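Local coordinates for putative glycoside hydrolase (Bacteroides thetaiotaomicron VPI-5482, PDB 3HBZ), which binds calcium and, as a putative glycoside hydrolase, may play a role in carbohydrate metabolism, at residues I27-N30 / N31-N34; T254-G257 / T258-F261; S315-D319 / H320-A324. All blocks are in the same frame, centred on the assembly; numbering follows the deposited sequence.

Interaction 1. Residues I27-N30 / N31-N34; sequences IITN and NSIN. With CAC (cacodylate ion), chain G.
Ile27 and Asn34 form an antiparallel hydrogen-bonded pair: Ile27 N donates to Asn34 O at 3.0 Å, and Asn34 N returns a bond to Ile27 O, also at 3.0 Å. One step nearer the turn, Ile28 faces Ile33 as a non-hydrogen-bonded pair. The last backbone bond runs from Thr29 N to Ser32 O, 2.9 Å and nearly straight at 170°, which leaves Asn30 and Asn31 as the two central residues of a tight hairpin turn.

One side-chain bond spans the tip. Asn30 ND2 donates to Asn31 OD1 in a short, bent hydrogen bond of 2.6 Å, the two side chains lying alongside one another with their amide planes 70° apart. The donor stands above the carbonyl plane of Asn31 and not on a lone pair.

A cacodylate ion, probably from the crystallisation liquor, is held at the same turn. Thr29 OG1 lies between its own backbone N and carbonyl carbon (chi1 68°), and from there donates to cacodylate O1 at 2.6 Å. Asn31 N gives that same oxygen a second bond of 2.8 Å, while Asn30 N makes a weak one to O2.

A water bridges the strands, donating to Ile27 O at 2.7 Å and to Asn34 OD1 while accepting from Ser32 OG.

Apolar contact is modest: Ile28 CG1 meets Ile33 CG2 at 4.2 Å, on the face away from Ile27 and Asn34.

The hairpin is the margin of a mixed five-stranded sheet, with strand 27-28 outermost. Strand 32-36 is flanked on its other side by strand 84-92, where Ile33 bonds through its backbone to Thr88 and Ser90, Asn31 ND2 reaches Lys86 O, and Ile33 packs on Val89.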
ATOM      1  N   ILE A  27      -9.154  -5.583   1.844  1.00 24.36           N
ATOM      2  CA  ILE A  27      -7.881  -5.324   2.451  1.00 27.64           C
ATOM      3  C   ILE A  27      -8.129  -5.248   3.964  1.00 27.00           C
ATOM      4  O   ILE A  27      -8.802  -4.324   4.481  1.00 24.87           O
ATOM      5  CB  ILE A  27      -7.217  -4.019   1.929  1.00 27.36           C
ATOM      6  CG1 ILE A  27      -6.894  -4.219   0.441  1.00 29.06           C
ATOM      7  CG2 ILE A  27      -5.957  -3.714   2.768  1.00 19.90           C
ATOM      8  CD1 ILE A  27      -6.445  -2.954  -0.299  1.00 20.66           C
ATOM      9  N   ILE A  28      -7.603  -6.249   4.642  1.00 27.78           N
ATOM     10  CA  ILE A  28      -7.737  -6.386   6.084  1.00 28.22           C
ATOM     11  C   ILE A  28      -6.448  -6.003   6.810  1.00 27.13           C
ATOM     12  O   ILE A  28      -5.395  -6.492   6.496  1.00 27.05           O
ATOM     13  CB  ILE A  28      -8.156  -7.821   6.432  1.00 27.08           C
ATOM     14  CG1 ILE A  28      -9.412  -8.134   5.621  1.00 29.34           C
ATOM     15  CG2 ILE A  28      -8.420  -7.926   7.971  1.00 31.69           C
ATOM     16  CD1 ILE A  28     -10.052  -9.530   5.875  1.00 32.17           C
ATOM     17  N   THR A  29      -6.545  -5.081   7.767  1.00 28.49           N
ATOM     18  CA  THR A  29      -5.428  -4.757   8.641  1.00 29.24           C
ATOM     19  C   THR A  29      -5.806  -5.226  10.054  1.00 28.33           C
ATOM     20  O   THR A  29      -6.787  -5.942  10.215  1.00 31.36           O
ATOM     21  CB  THR A  29      -5.101  -3.242   8.625  1.00 26.27           C
ATOM     22  OG1 THR A  29      -6.174  -2.513   9.231  1.00 29.31           O
ATOM     23  CG2 THR A  29      -4.823  -2.752   7.185  1.00 27.58           C
ATOM     24  N   ASN A  30      -5.050  -4.805  11.059  1.00 26.97           N
ATOM     25  CA  ASN A  30      -5.345  -5.171  12.422  1.00 29.43           C
ATOM     26  C   ASN A  30      -6.748  -4.737  12.907  1.00 28.87           C
ATOM     27  O   ASN A  30      -7.358  -5.462  13.678  1.00 26.55           O
ATOM     28  CB  ASN A  30      -4.291  -4.615  13.385  1.00 30.79           C
ATOM     29  CG  ASN A  30      -4.333  -5.318  14.747  1.00 37.28           C
ATOM     30  OD1 ASN A  30      -4.083  -6.502  14.823  1.00 38.93           O
ATOM     31  ND2 ASN A  30      -4.685  -4.596  15.813  1.00 32.77           N
ATOM     32  N   ASN A  31      -7.222  -3.555  12.476  1.00 25.92           N
ATOM     33  CA  ASN A  31      -8.460  -2.962  12.984  1.00 28.62           C
ATOM     34  C   ASN A  31      -9.350  -2.336  11.884  1.00 25.68           C
ATOM     35  O   ASN A  31     -10.223  -1.529  12.192  1.00 25.98           O
ATOM     36  CB  ASN A  31      -8.160  -1.879  14.064  1.00 27.05           C
ATOM     37  CG  ASN A  31      -7.445  -2.438  15.315  1.00 43.28           C
ATOM     38  OD1 ASN A  31      -6.204  -2.525  15.345  1.00 46.74           O
ATOM     39  ND2 ASN A  31      -8.228  -2.739  16.390  1.00 38.92           N
ATOM     40  N   SER A  32      -9.109  -2.675  10.623  1.00 26.25           N
ATOM     41  CA  SER A  32      -9.868  -2.105   9.525  1.00 27.22           C
ATOM     42  C   SER A  32     -10.008  -3.085   8.394  1.00 27.26           C
ATOM     43  O   SER A  32      -9.148  -3.982   8.177  1.00 27.31           O
ATOM     44  CB  SER A  32      -9.245  -0.795   9.010  1.00 29.73           C
ATOM     45  OG  SER A  32      -8.048  -1.028   8.277  1.00 31.45           O
ATOM     46  N   ILE A  33     -11.127  -2.934   7.708  1.00 26.00           N
ATOM     47  CA  ILE A  33     -11.399  -3.622   6.442  1.00 27.25           C
ATOM     48  C   ILE A  33     -11.843  -2.596   5.392  1.00 27.16           C
ATOM     49  O   ILE A  33     -12.670  -1.754   5.692  1.00 29.34           O
ATOM     50  CB  ILE A  33     -12.480  -4.649   6.593  1.00 24.24           C
ATOM     51  CG1 ILE A  33     -12.154  -5.585   7.774  1.00 28.73           C
ATOM     52  CG2 ILE A  33     -12.645  -5.456   5.245  1.00 25.33           C
ATOM     53  CD1 ILE A  33     -13.011  -6.801   7.917  1.00 24.82           C
ATOM     54  N   ASN A  34     -11.248  -2.650   4.191  1.00 26.82           N
ATOM     55  CA  ASN A  34     -11.684  -1.865   3.031  1.00 27.11           C
ATOM     56  C   ASN A  34     -12.206  -2.853   1.994  1.00 27.33           C
ATOM     57  O   ASN A  34     -11.484  -3.756   1.555  1.00 24.43           O
ATOM     58  CB  ASN A  34     -10.547  -1.002   2.433  1.00 29.11           C
ATOM     59  CG  ASN A  34     -10.288   0.315   3.230  1.00 29.96           C
ATOM     60  OD1 ASN A  34      -9.880   0.280   4.368  1.00 41.16           O
ATOM     61  ND2 ASN A  34     -10.565   1.447   2.622  1.00 41.11           N
TER
HETATM   62 AS   CAC G   6      -4.181  -0.847  12.096  0.60 53.97          AS
HETATM   63  O1  CAC G   6      -5.740  -1.346  11.514  0.60 36.62           O
HETATM   64  O2  CAC G   6      -3.133  -2.135  11.511  0.60 53.64           O
HETATM   65  C1  CAC G   6      -3.684   0.730  11.051  0.60 49.14           C
HETATM   66  C2  CAC G   6      -4.010  -0.622  14.058  0.60 40.50           C
HETATM   67  O   HOH W   1      -8.193  -1.953   5.730  1.00 28.12           O

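Interaction 2. Residues T254-G257 / T258-F261; sequences TLDG and TNAF
Asp256 and Thr258 meet because each folds its side chain back over its own backbone: Asp256 CG (chi1 57°) and Thr258 OG1 (chi1 68°) both sit between the backbone N and the carbonyl carbon of their residue. Asp256 OD1 is thereby brought over the start of 258-261, where two donors grip it. Thr258 OG1 gives it a hydrogen bond of 2.7 Å on the syn lone pair, and Thr258 N one of 2.8 Å from the anti side, 31° out of the carboxylate plane. The carboxylate's rotation is further fixed by OD2, which forms a salt bridge with Lys198 of helix 196-199.

The backbone closes the same loop. Asn259 N donates to Asp256 O at 3.1 Å, the donor standing well above the carbonyl plane. Ala260 CB rests 3.5 Å from Asp256 O, and a water donates to Gly257 O at 2.9 Å. The Leu255 side chain crosses that of Asn259 at a slant and also packs on Ile244 of strand 240-247.

With an alanine in place of Asp256, Thr258 N and OG1 would probably lose their shared acceptor and Lys198 this charge partner, leaving the Thr258 hydroxyl freer to turn.

Asp256 OD1 bonded to the amide two residues on defines an Asx turn. It is superposed on a type I beta turn at 256-259, with Gly257 and Thr258 in the central positions, within the loop between strands 240-247 and 266-271.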
ATOM      1  N   THR A 254      -2.929 -10.043  -7.833  1.00 27.66           N
ATOM      2  CA  THR A 254      -2.045  -8.938  -7.548  1.00 25.03           C
ATOM      3  C   THR A 254      -0.642  -9.305  -8.065  1.00 26.26           C
ATOM      4  O   THR A 254      -0.362 -10.455  -8.343  1.00 25.31           O
ATOM      5  CB  THR A 254      -1.992  -8.692  -6.046  1.00 26.70           C
ATOM      6  OG1 THR A 254      -1.261  -7.509  -5.828  1.00 28.02           O
ATOM      7  CG2 THR A 254      -1.321  -9.909  -5.277  1.00 24.75           C
ATOM      8  N   LEU A 255       0.212  -8.308  -8.219  1.00 27.21           N
ATOM      9  CA  LEU A 255       1.642  -8.507  -8.388  1.00 25.51           C
ATOM     10  C   LEU A 255       2.241  -8.073  -7.062  1.00 26.87           C
ATOM     11  O   LEU A 255       1.537  -7.477  -6.206  1.00 27.46           O
ATOM     12  CB  LEU A 255       2.186  -7.651  -9.552  1.00 26.62           C
ATOM     13  CG  LEU A 255       1.615  -8.052 -10.929  1.00 24.64           C
ATOM     14  CD1 LEU A 255       2.335  -7.334 -12.062  1.00 20.26           C
ATOM     15  CD2 LEU A 255       1.677  -9.603 -11.127  1.00 19.72           C
ATOM     16  N   ASP A 256       3.524  -8.367  -6.894  1.00 24.57           N
ATOM     17  CA  ASP A 256       4.279  -8.016  -5.695  1.00 26.21           C
ATOM     18  C   ASP A 256       5.740  -7.777  -5.972  1.00 28.25           C
ATOM     19  O   ASP A 256       6.151  -7.615  -7.145  1.00 28.62           O
ATOM     20  CB  ASP A 256       4.078  -9.066  -4.625  1.00 27.81           C
ATOM     21  CG  ASP A 256       4.479 -10.449  -5.086  1.00 27.82           C
ATOM     22  OD1 ASP A 256       5.441 -10.592  -5.861  1.00 30.28           O
ATOM     23  OD2 ASP A 256       3.836 -11.383  -4.600  1.00 30.85           O
ATOM     24  N   GLY A 257       6.548  -7.709  -4.912  1.00 27.76           N
ATOM     25  CA  GLY A 257       7.967  -7.482  -5.109  1.00 25.74           C
ATOM     26  C   GLY A 257       8.721  -8.551  -5.884  1.00 27.47           C
ATOM     27  O   GLY A 257       9.837  -8.313  -6.327  1.00 28.41           O
ATOM     28  N   THR A 258       8.135  -9.720  -6.102  1.00 26.13           N
ATOM     29  CA  THR A 258       8.861 -10.729  -6.839  1.00 25.94           C
ATOM     30  C   THR A 258       8.652 -10.571  -8.347  1.00 26.80           C
ATOM     31  O   THR A 258       9.378 -11.176  -9.100  1.00 26.66           O
ATOM     32  CB  THR A 258       8.421 -12.174  -6.486  1.00 24.95           C
ATOM     33  OG1 THR A 258       7.090 -12.365  -6.974  1.00 27.38           O
ATOM     34  CG2 THR A 258       8.497 -12.454  -4.977  1.00 21.76           C
ATOM     35  N   ASN A 259       7.660  -9.813  -8.788  1.00 26.85           N
ATOM     36  CA  ASN A 259       7.289  -9.836 -10.207  1.00 24.40           C
ATOM     37  C   ASN A 259       6.705  -8.564 -10.786  1.00 25.58           C
ATOM     38  O   ASN A 259       6.087  -8.571 -11.881  1.00 25.78           O
ATOM     39  CB  ASN A 259       6.336 -11.002 -10.457  1.00 24.47           C
ATOM     40  CG  ASN A 259       5.054 -10.878  -9.688  1.00 24.82           C
ATOM     41  OD1 ASN A 259       4.757  -9.844  -9.095  1.00 29.58           O
ATOM     42  ND2 ASN A 259       4.308 -11.954  -9.638  1.00 25.90           N
ATOM     43  N   ALA A 260       6.924  -7.476 -10.086  1.00 24.21           N
ATOM     44  CA  ALA A 260       6.429  -6.163 -10.499  1.00 27.86           C
ATOM     45  C   ALA A 260       6.834  -5.789 -11.930  1.00 28.66           C
ATOM     46  O   ALA A 260       6.058  -5.131 -12.668  1.00 30.30           O
ATOM     47  CB  ALA A 260       6.935  -5.090  -9.509  1.00 25.07           C
ATOM     48  N   PHE A 261       8.057  -6.169 -12.327  1.00 28.55           N
ATOM     49  CA  PHE A 261       8.556  -5.787 -13.655  1.00 28.67           C
ATOM     50  C   PHE A 261       8.640  -6.960 -14.617  1.00 30.82           C
ATOM     51  O   PHE A 261       9.030  -6.781 -15.745  1.00 32.72           O
ATOM     52  CB  PHE A 261       9.948  -5.127 -13.556  1.00 29.12           C
ATOM     53  CG  PHE A 261       9.960  -3.847 -12.756  1.00 27.07           C
ATOM     54  CD1 PHE A 261       9.152  -2.785 -13.137  1.00 32.90           C
ATOM     55  CD2 PHE A 261      10.759  -3.718 -11.628  1.00 29.88           C
ATOM     56  CE1 PHE A 261       9.161  -1.586 -12.430  1.00 34.41           C
ATOM     57  CE2 PHE A 261      10.779  -2.544 -10.898  1.00 28.47           C
ATOM     58  CZ  PHE A 261       9.951  -1.459 -11.302  1.00 30.89           C
TER
HETATM   59  O   HOH W   2       9.710  -6.468  -8.576  1.00 34.77           O

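Interaction 3. Residues S315-D319 / H320-A324; sequences SLEGD and HFNGA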
ATOM      1  N   SER A 315      15.112   3.864  -1.789  1.00 22.46           N
ATOM      2  CA  SER A 315      16.280   3.026  -2.127  1.00 20.22           C
ATOM      3  C   SER A 315      15.873   1.989  -3.190  1.00 23.72           C
ATOM      4  O   SER A 315      15.120   1.064  -2.929  1.00 21.77           O
ATOM      5  CB  SER A 315      16.816   2.311  -0.896  1.00 26.97           C
ATOM      6  OG  SER A 315      17.499   3.195  -0.025  1.00 22.24           O
ATOM      7  N   LEU A 316      16.382   2.183  -4.392  1.00 27.36           N
ATOM      8  CA  LEU A 316      16.000   1.426  -5.548  1.00 26.86           C
ATOM      9  C   LEU A 316      16.090  -0.076  -5.299  1.00 24.40           C
ATOM     10  O   LEU A 316      15.220  -0.799  -5.737  1.00 24.20           O
ATOM     11  CB  LEU A 316      16.862   1.805  -6.751  1.00 25.35           C
ATOM     12  CG  LEU A 316      16.311   1.149  -8.059  1.00 35.07           C
ATOM     13  CD1 LEU A 316      16.241   2.076  -9.260  1.00 32.49           C
ATOM     14  CD2 LEU A 316      17.091  -0.086  -8.385  1.00 37.88           C
ATOM     15  N   GLU A 317      17.145  -0.533  -4.635  1.00 24.41           N
ATOM     16  CA  GLU A 317      17.297  -1.947  -4.326  1.00 25.86           C
ATOM     17  C   GLU A 317      17.107  -2.224  -2.839  1.00 28.06           C
ATOM     18  O   GLU A 317      17.638  -3.229  -2.262  1.00 24.09           O
ATOM     19  CB  GLU A 317      18.700  -2.389  -4.669  1.00 27.68           C
ATOM     20  CG  GLU A 317      19.058  -2.313  -6.094  1.00 33.03           C
ATOM     21  CD  GLU A 317      20.494  -2.795  -6.254  1.00 43.21           C
ATOM     22  OE1 GLU A 317      20.723  -3.992  -5.990  1.00 47.18           O
ATOM     23  OE2 GLU A 317      21.383  -1.955  -6.544  1.00 60.08           O
ATOM     24  N   GLY A 318      16.400  -1.333  -2.185  1.00 25.20           N
ATOM     25  CA  GLY A 318      16.171  -1.521  -0.751  1.00 30.27           C
ATOM     26  C   GLY A 318      15.377  -2.740  -0.390  1.00 29.23           C
ATOM     27  O   GLY A 318      15.533  -3.280   0.703  1.00 29.75           O
ATOM     28  N   ASP A 319      14.539  -3.183  -1.317  1.00 27.64           N
ATOM     29  CA  ASP A 319      13.745  -4.371  -1.129  1.00 26.79           C
ATOM     30  C   ASP A 319      14.590  -5.656  -1.062  1.00 26.64           C
ATOM     31  O   ASP A 319      14.126  -6.679  -0.549  1.00 28.30           O
ATOM     32  CB  ASP A 319      12.618  -4.442  -2.195  1.00 27.85           C
ATOM     33  CG  ASP A 319      13.131  -4.581  -3.632  1.00 29.35           C
ATOM     34  OD1 ASP A 319      14.357  -4.619  -3.857  1.00 30.99           O
ATOM     35  OD2 ASP A 319      12.263  -4.648  -4.549  1.00 33.10           O
ATOM     36  N   HIS A 320      15.822  -5.585  -1.578  1.00 26.32           N
ATOM     37  CA  HIS A 320      16.834  -6.615  -1.389  1.00 25.06           C
ATOM     38  C   HIS A 320      17.939  -6.172  -0.391  1.00 28.59           C
ATOM     39  O   HIS A 320      19.035  -6.689  -0.439  1.00 26.68           O
ATOM     40  CB  HIS A 320      17.477  -6.964  -2.748  1.00 24.90           C
ATOM     41  CG  HIS A 320      16.556  -7.692  -3.671  1.00 28.11           C
ATOM     42  ND1 HIS A 320      15.514  -7.066  -4.338  1.00 37.94           N
ATOM     43  CD2 HIS A 320      16.453  -9.012  -3.969  1.00 34.02           C
ATOM     44  CE1 HIS A 320      14.856  -7.962  -5.064  1.00 32.69           C
ATOM     45  NE2 HIS A 320      15.392  -9.149  -4.843  1.00 41.05           N
ATOM     46  N   PHE A 321      17.655  -5.182   0.455  1.00 25.62           N
ATOM     47  CA  PHE A 321      18.598  -4.708   1.486  1.00 25.51           C
ATOM     48  C   PHE A 321      19.901  -4.115   0.964  1.00 25.84           C
ATOM     49  O   PHE A 321      20.932  -4.170   1.605  1.00 26.29           O
ATOM     50  CB  PHE A 321      18.759  -5.805   2.577  1.00 25.64           C
ATOM     51  CG  PHE A 321      17.434  -6.447   2.887  1.00 21.54           C
ATOM     52  CD1 PHE A 321      16.455  -5.718   3.531  1.00 23.58           C
ATOM     53  CD2 PHE A 321      17.090  -7.678   2.337  1.00 28.43           C
ATOM     54  CE1 PHE A 321      15.172  -6.248   3.696  1.00 25.10           C
ATOM     55  CE2 PHE A 321      15.809  -8.176   2.459  1.00 22.43           C
ATOM     56  CZ  PHE A 321      14.867  -7.494   3.166  1.00 22.47           C
ATOM     57  N   ASN A 322      19.822  -3.505  -0.203  1.00 26.12           N
ATOM     58  CA  ASN A 322      20.920  -2.749  -0.747  1.00 27.86           C
ATOM     59  C   ASN A 322      20.543  -1.296  -0.814  1.00 25.95           C
ATOM     60  O   ASN A 322      19.605  -0.918  -1.534  1.00 27.83           O
ATOM     61  CB  ASN A 322      21.265  -3.289  -2.124  1.00 27.94           C
ATOM     62  CG  ASN A 322      21.622  -4.740  -2.074  1.00 32.50           C
ATOM     63  OD1 ASN A 322      22.057  -5.242  -1.046  1.00 34.17           O
ATOM     64  ND2 ASN A 322      21.431  -5.430  -3.175  1.00 31.60           N
ATOM     65  N   GLY A 323      21.288  -0.459  -0.108  1.00 24.67           N
ATOM     66  CA  GLY A 323      20.858   0.945   0.044  1.00 27.23           C
ATOM     67  C   GLY A 323      21.650   1.665   1.096  1.00 26.74           C
ATOM     68  O   GLY A 323      22.491   1.069   1.736  1.00 24.18           O
ATOM     69  N   ALA A 324      21.374   2.945   1.285  1.00 26.81           N
ATOM     70  CA  ALA A 324      22.066   3.705   2.330  1.00 27.39           C
ATOM     71  C   ALA A 324      21.085   4.200   3.379  1.00 26.52           C
ATOM     72  O   ALA A 324      20.082   4.865   3.062  1.00 24.92           O
ATOM     73  CB  ALA A 324      22.834   4.871   1.712  1.00 27.64           C
TER
HETATM   74  O   HOH W   3      19.331   1.033  -3.446  1.00 23.03           O
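Glu317 and Asn322 meet where a type I turn from Ser315 to Gly318 leads into a short 3-10 segment, which with the positive phi of Phe321 (63°) brings Asn322 back to Glu317, so that Glu317 O accepts from His320 N at 3.1 Å and from Asn322 N at 3.0 Å, on opposite faces of its carbonyl plane.

The side chains repeat this pairing further out. Asn322 ND2 donates to Glu317 OE1 over 3.2 Å, almost straight at 168°. The bond lies in the amide plane of Asn322 yet comes down from above the carboxylate, the two planes being 85° apart. Glu317 OE2 has the stronger partner, a salt bridge to Lys235.

The Asp319 and His320 side chains run alongside each other in the same direction. His320 ND1 donates to Asp319 OD1 at 2.7 Å, again from above the carboxylate plane, the oxygen sitting at the edge of the ring. Phe321 presents one ring face to Asp319 O, with CE2 at 3.8 Å, and packs on Met175 and Pro176. A water accepts from Glu317 N and donates to Asn322 O at 2.7 Å. The buried Ser315 OG hydrogen-bonds to Asp237 OD2 and Thr163 OG1.

Between the segments the chemistry is thus mainly polar, with apolar packing of Phe321 outside them. The ND1 bond probably restrains the imidazole in rotation, and the doubly engaged Glu317 carboxylate links this turn to Lys235.

All three contacts are partly buried turns rather than core packing, but they serve different elements. Interaction 1 closes a hairpin at the edge of the five-stranded sheet, about 28 Å between centres from interaction 3 and on the opposite side of the chain's centre. Interactions 2 and 3 lie in loops within the putative carbohydrate metabolism domain, their nearest atoms about 5 Å apart without touching. Both rest against helix 196-199: Thr258, Asp319 and His320 each pack on Leu197. Regular strand pairing dominates interaction 1. In interaction 2 a single twice-used carboxylate oxygen organises the loop, whereas in interaction 3 a backbone carbonyl closes it and the Glu317 and Asp319 carboxylates add side-chain bonds.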